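Local coordinates for protein Z5138 gene product (Escherichia coli, PDB 1XOU) that serves as a type III secretion chaperone, probably holding the filament protein EspA in a soluble, unassembled form before its export, at residues B[33-36]-B[37-41]; B[66-69]-B[70-74]. The protein carries 1 engineered substitution. One frame throughout, in Å; residues are numbered along the deposited sequence.

Contact 1: residues B[33-36]-B[37-41]; sequences VVKE and SVNEL
V33 and S37 meet through the i to i+4 backbone bonding of an alpha helix, in two turns of the long helix 3-47. V33 O takes S37 N at 2.9 Å, the ordinary helical bond, with an N-H...O angle of 162°. The S37 hydroxyl is modelled turned to the same oxygen, with OG 2.5 Å from V33 O, a length best treated as doubtful at this resolution. The serine's first torsion, -44°, sets OG beside its own backbone N, and that turns the hydroxyl back over the preceding turn. If it is placed correctly, the hydroxyl would share V33 O with the backbone N-H.

The close-packed side of the helix belongs to V34 and V38, both buried. V38 N bonds V34 O at 3.0 Å, and the CB of V38 rests 3.4 Å from the same V34 O. V38 also packs on L58 of helix 49-64, while the chain of another protein lies against V34, K35, S37 and V38. Round the flank, K35 and N39 lie side by side and point the same way, backbone-linked from N39 N to K35 O; K35 bends at its third torsion and packs on an apolar side chain of that other protein.

The solvent side is far looser. E36 and E40 are exposed and share the backbone bond E40 N to E36 O, yet their side chains fan outward without pairing. Their like charges would probably discourage any closer approach: E36 OE2 and E40 OE2 stand 5.3 Å apart. What E40 does lay against the preceding turn is its aliphatic stem, with E40 CG placed 3.2 Å from E36 O.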
loop_
_atom_site.group_PDB
_atom_site.type_symbol
_atom_site.label_atom_id
_atom_site.label_comp_id
_atom_site.label_asym_id
_atom_site.label_seq_id
_atom_site.Cartn_x
_atom_site.Cartn_y
_atom_site.Cartn_z
ATOM N N VAL B 33 -1.748 -14.673 -5.107
ATOM C CA VAL B 33 -0.925 -15.844 -4.835
ATOM C C VAL B 33 -1.125 -16.138 -3.352
ATOM O O VAL B 33 -1.235 -17.289 -2.936
ATOM C CB VAL B 33 0.572 -15.561 -5.098
ATOM C CG1 VAL B 33 1.412 -16.775 -4.729
ATOM C CG2 VAL B 33 0.773 -15.215 -6.549
ATOM N N VAL B 34 -1.175 -15.079 -2.556
ATOM C CA VAL B 34 -1.390 -15.233 -1.131
ATOM C C VAL B 34 -2.780 -15.827 -0.918
ATOM O O VAL B 34 -2.978 -16.652 -0.040
ATOM C CB VAL B 34 -1.288 -13.890 -0.404
ATOM C CG1 VAL B 34 -1.696 -14.060 1.040
ATOM C CG2 VAL B 34 0.143 -13.364 -0.480
ATOM N N LYS B 35 -3.739 -15.414 -1.739
ATOM C CA LYS B 35 -5.096 -15.934 -1.646
ATOM C C LYS B 35 -5.055 -17.439 -1.905
ATOM O O LYS B 35 -5.458 -18.231 -1.059
ATOM C CB LYS B 35 -5.984 -15.241 -2.674
ATOM C CG LYS B 35 -7.483 -15.436 -2.467
ATOM C CD LYS B 35 -8.286 -14.361 -3.239
ATOM C CE LYS B 35 -7.878 -12.923 -2.824
ATOM N NZ LYS B 35 -8.668 -11.840 -3.494
ATOM N N GLU B 36 -4.550 -17.827 -3.072
ATOM C CA GLU B 36 -4.437 -19.238 -3.432
ATOM C C GLU B 36 -3.734 -20.070 -2.359
ATOM O O GLU B 36 -4.191 -21.156 -2.018
ATOM C CB GLU B 36 -3.667 -19.398 -4.739
ATOM C CG GLU B 36 -4.472 -19.134 -5.994
ATOM C CD GLU B 36 -3.684 -19.461 -7.259
ATOM O OE1 GLU B 36 -2.762 -18.683 -7.625
ATOM O OE2 GLU B 36 -3.980 -20.508 -7.879
ATOM N N SER B 37 -2.622 -19.557 -1.841
ATOM C CA SER B 37 -1.851 -20.262 -0.825
ATOM C C SER B 37 -2.687 -20.533 0.405
ATOM O O SER B 37 -2.690 -21.644 0.937
ATOM C CB SER B 37 -0.634 -19.437 -0.409
ATOM O OG SER B 37 0.015 -18.876 -1.533
ATOM N N VAL B 38 -3.392 -19.499 0.854
ATOM C CA VAL B 38 -4.231 -19.576 2.047
ATOM C C VAL B 38 -5.364 -20.592 1.887
ATOM O O VAL B 38 -5.744 -21.253 2.851
ATOM C CB VAL B 38 -4.802 -18.174 2.406
ATOM C CG1 VAL B 38 -6.207 -17.993 1.824
ATOM C CG2 VAL B 38 -4.773 -17.981 3.908
ATOM N N ASN B 39 -5.899 -20.721 0.677
ATOM C CA ASN B 39 -6.949 -21.699 0.442
ATOM C C ASN B 39 -6.344 -23.097 0.458
ATOM O O ASN B 39 -6.982 -24.054 0.903
ATOM C CB ASN B 39 -7.635 -21.460 -0.894
ATOM C CG ASN B 39 -8.284 -20.098 -0.973
ATOM O OD1 ASN B 39 -9.077 -19.711 -0.096
ATOM N ND2 ASN B 39 -7.953 -19.352 -2.025
ATOM N N GLU B 40 -5.115 -23.221 -0.033
ATOM C CA GLU B 40 -4.453 -24.510 -0.037
ATOM C C GLU B 40 -4.234 -24.914 1.410
ATOM O O GLU B 40 -4.422 -26.077 1.770
ATOM C CB GLU B 40 -3.120 -24.429 -0.778
ATOM C CG GLU B 40 -3.281 -24.161 -2.274
ATOM C CD GLU B 40 -1.972 -23.786 -2.969
ATOM O OE1 GLU B 40 -0.955 -23.567 -2.269
ATOM O OE2 GLU B 40 -1.973 -23.702 -4.220
ATOM N N LEU B 41 -3.858 -23.955 2.250
ATOM C CA LEU B 41 -3.640 -24.258 3.659
ATOM C C LEU B 41 -4.926 -24.821 4.268
ATOM O O LEU B 41 -4.877 -25.619 5.193
ATOM C CB LEU B 41 -3.225 -23.011 4.434
ATOM C CG LEU B 41 -2.114 -23.248 5.463
ATOM C CD1 LEU B 41 -2.146 -22.147 6.515
ATOM C CD2 LEU B 41 -2.292 -24.602 6.111
#

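Contact 2: residues B[66-69]-B[70-74]; sequences EERK and LYDSA
R68 reaches forward one helical turn to D72, and a salt bridge closes between them. R68 NH2 donates to D72 OD2 over 3.1 Å, at an N-H...O angle of 153°, using the syn lone pair of that oxygen, the one on the side of OD1. The acceptor sits at the edge of the guanidinium, 16° out of its plane, and the two flat groups are strongly turned against each other, their planes 74° apart. The stem of the arginine joins in: R68 CD comes to 3.4 Å from D72 OD2, so OD2 also touches the aliphatic arm where the two side chains cross.

R68 gets there by starting with CG anti to the backbone N and then bending at its second and third torsions, while D72 sends its carboxylate back toward the previous turn. With a leucine in place of R68, the D72 carboxylate would probably lose its charged mate and be freer to turn about its CB-CG bond.

Behind the pair is the backbone that spaces it: D72 N bonds R68 O at 2.8 Å, and L70 N and Y71 N bond the carbonyls of E66 and E67 in the same way. On another flank, K69 NZ and E66 OE2 form a weak salt bridge at 3.5 Å. Further out, the chain of another protein supplies a basic side chain to E67 OE2, a backbone partner to Y71 OH and an acidic side chain to S73 OG. R68 is also backbone-bonded to G61, tying this start of helix 66-83 to the end of helix 49-64. The R68-D72 pair itself is the classic i to i+4 salt bridge of an alpha helix.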
loop_
_atom_site.group_PDB
_atom_site.type_symbol
_atom_site.label_atom_id
_atom_site.label_comp_id
_atom_site.label_asym_id
_atom_site.label_seq_id
_atom_site.Cartn_x
_atom_site.Cartn_y
_atom_site.Cartn_z
ATOM N N GLU B 66 -1.483 -8.795 14.312
ATOM C CA GLU B 66 -0.484 -7.990 13.612
ATOM C C GLU B 66 -0.781 -7.676 12.157
ATOM O O GLU B 66 -0.663 -6.518 11.749
ATOM C CB GLU B 66 0.899 -8.639 13.738
ATOM C CG GLU B 66 1.771 -7.966 14.805
ATOM C CD GLU B 66 1.068 -7.843 16.170
ATOM O OE1 GLU B 66 0.686 -8.892 16.748
ATOM O OE2 GLU B 66 0.898 -6.698 16.666
ATOM N N GLU B 67 -1.150 -8.692 11.377
ATOM C CA GLU B 67 -1.479 -8.498 9.963
ATOM C C GLU B 67 -2.553 -7.408 9.799
ATOM O O GLU B 67 -2.417 -6.493 8.985
ATOM C CB GLU B 67 -1.980 -9.804 9.354
ATOM C CG GLU B 67 -0.912 -10.880 9.147
ATOM C CD GLU B 67 -0.259 -11.353 10.440
ATOM O OE1 GLU B 67 -0.975 -11.536 11.450
ATOM O OE2 GLU B 67 0.975 -11.563 10.444
ATOM N N ARG B 68 -3.617 -7.510 10.584
ATOM C CA ARG B 68 -4.695 -6.540 10.548
ATOM C C ARG B 68 -4.192 -5.127 10.856
ATOM O O ARG B 68 -4.643 -4.151 10.253
ATOM C CB ARG B 68 -5.773 -6.940 11.561
ATOM C CG ARG B 68 -6.769 -5.834 11.887
ATOM C CD ARG B 68 -7.663 -5.478 10.703
ATOM N NE ARG B 68 -9.057 -5.694 11.074
ATOM C CZ ARG B 68 -9.724 -4.937 11.945
ATOM N NH1 ARG B 68 -10.992 -5.205 12.251
ATOM N NH2 ARG B 68 -9.134 -3.884 12.482
ATOM N N LYS B 69 -3.263 -5.011 11.799
ATOM C CA LYS B 69 -2.738 -3.706 12.174
ATOM C C LYS B 69 -1.855 -3.146 11.070
ATOM O O LYS B 69 -1.889 -1.956 10.770
ATOM C CB LYS B 69 -1.959 -3.814 13.488
ATOM C CG LYS B 69 -2.828 -4.140 14.705
ATOM C CD LYS B 69 -1.979 -4.511 15.918
ATOM C CE LYS B 69 -2.851 -4.913 17.106
ATOM N NZ LYS B 69 -2.071 -5.647 18.145
ATOM N N LEU B 70 -1.055 -4.011 10.468
ATOM C CA LEU B 70 -0.199 -3.591 9.379
ATOM C C LEU B 70 -1.139 -3.075 8.295
ATOM O O LEU B 70 -0.957 -1.977 7.760
ATOM C CB LEU B 70 0.597 -4.784 8.860
ATOM C CG LEU B 70 2.123 -4.765 8.919
ATOM C CD1 LEU B 70 2.635 -3.530 9.618
ATOM C CD2 LEU B 70 2.582 -6.030 9.606
ATOM N N TYR B 71 -2.159 -3.876 7.994
ATOM C CA TYR B 71 -3.158 -3.537 6.988
ATOM C C TYR B 71 -3.825 -2.179 7.262
ATOM O O TYR B 71 -3.897 -1.324 6.382
ATOM C CB TYR B 71 -4.219 -4.641 6.927
ATOM C CG TYR B 71 -5.384 -4.272 6.055
ATOM C CD1 TYR B 71 -5.316 -4.426 4.673
ATOM C CD2 TYR B 71 -6.523 -3.664 6.599
ATOM C CE1 TYR B 71 -6.348 -3.979 3.849
ATOM C CE2 TYR B 71 -7.563 -3.214 5.784
ATOM C CZ TYR B 71 -7.463 -3.371 4.412
ATOM O OH TYR B 71 -8.458 -2.900 3.598
ATOM N N ASP B 72 -4.321 -1.982 8.481
ATOM C CA ASP B 72 -4.965 -0.715 8.828
ATOM C C ASP B 72 -3.991 0.441 8.700
ATOM O O ASP B 72 -4.372 1.553 8.338
ATOM C CB ASP B 72 -5.492 -0.734 10.261
ATOM C CG ASP B 72 -6.647 -1.695 10.455
ATOM O OD1 ASP B 72 -7.524 -1.810 9.559
ATOM O OD2 ASP B 72 -6.685 -2.322 11.535
ATOM N N SER B 73 -2.734 0.175 9.025
ATOM C CA SER B 73 -1.708 1.189 8.952
ATOM C C SER B 73 -1.573 1.698 7.518
ATOM O O SER B 73 -1.699 2.894 7.257
ATOM C CB SER B 73 -0.386 0.605 9.432
ATOM O OG SER B 73 0.612 1.601 9.468
ATOM N N ALA B 74 -1.327 0.779 6.589
ATOM C CA ALA B 74 -1.183 1.130 5.179
ATOM C C ALA B 74 -2.426 1.833 4.646
ATOM O O ALA B 74 -2.327 2.859 3.973
ATOM C CB ALA B 74 -0.905 -0.123 4.350
#

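In the fold
Contact 1 comes first along the chain, on the long helix 3-47; the chain then turns back through helix 49-64, and contact 2 opens the last helix, 66-83. Their centres lie about 19 Å apart and their nearest atoms about 9 Å apart, so the two do not touch. Helix 49-64 links them: V38 and L41 of contact 1 pack on it, and R68 of contact 2 bonds to G61 near its end. Both contacts also meet the chain of another protein, probably EspA. Such an all-helical hairpin, gripping its partner from both arms, is consistent with a chaperone for a filament subunit.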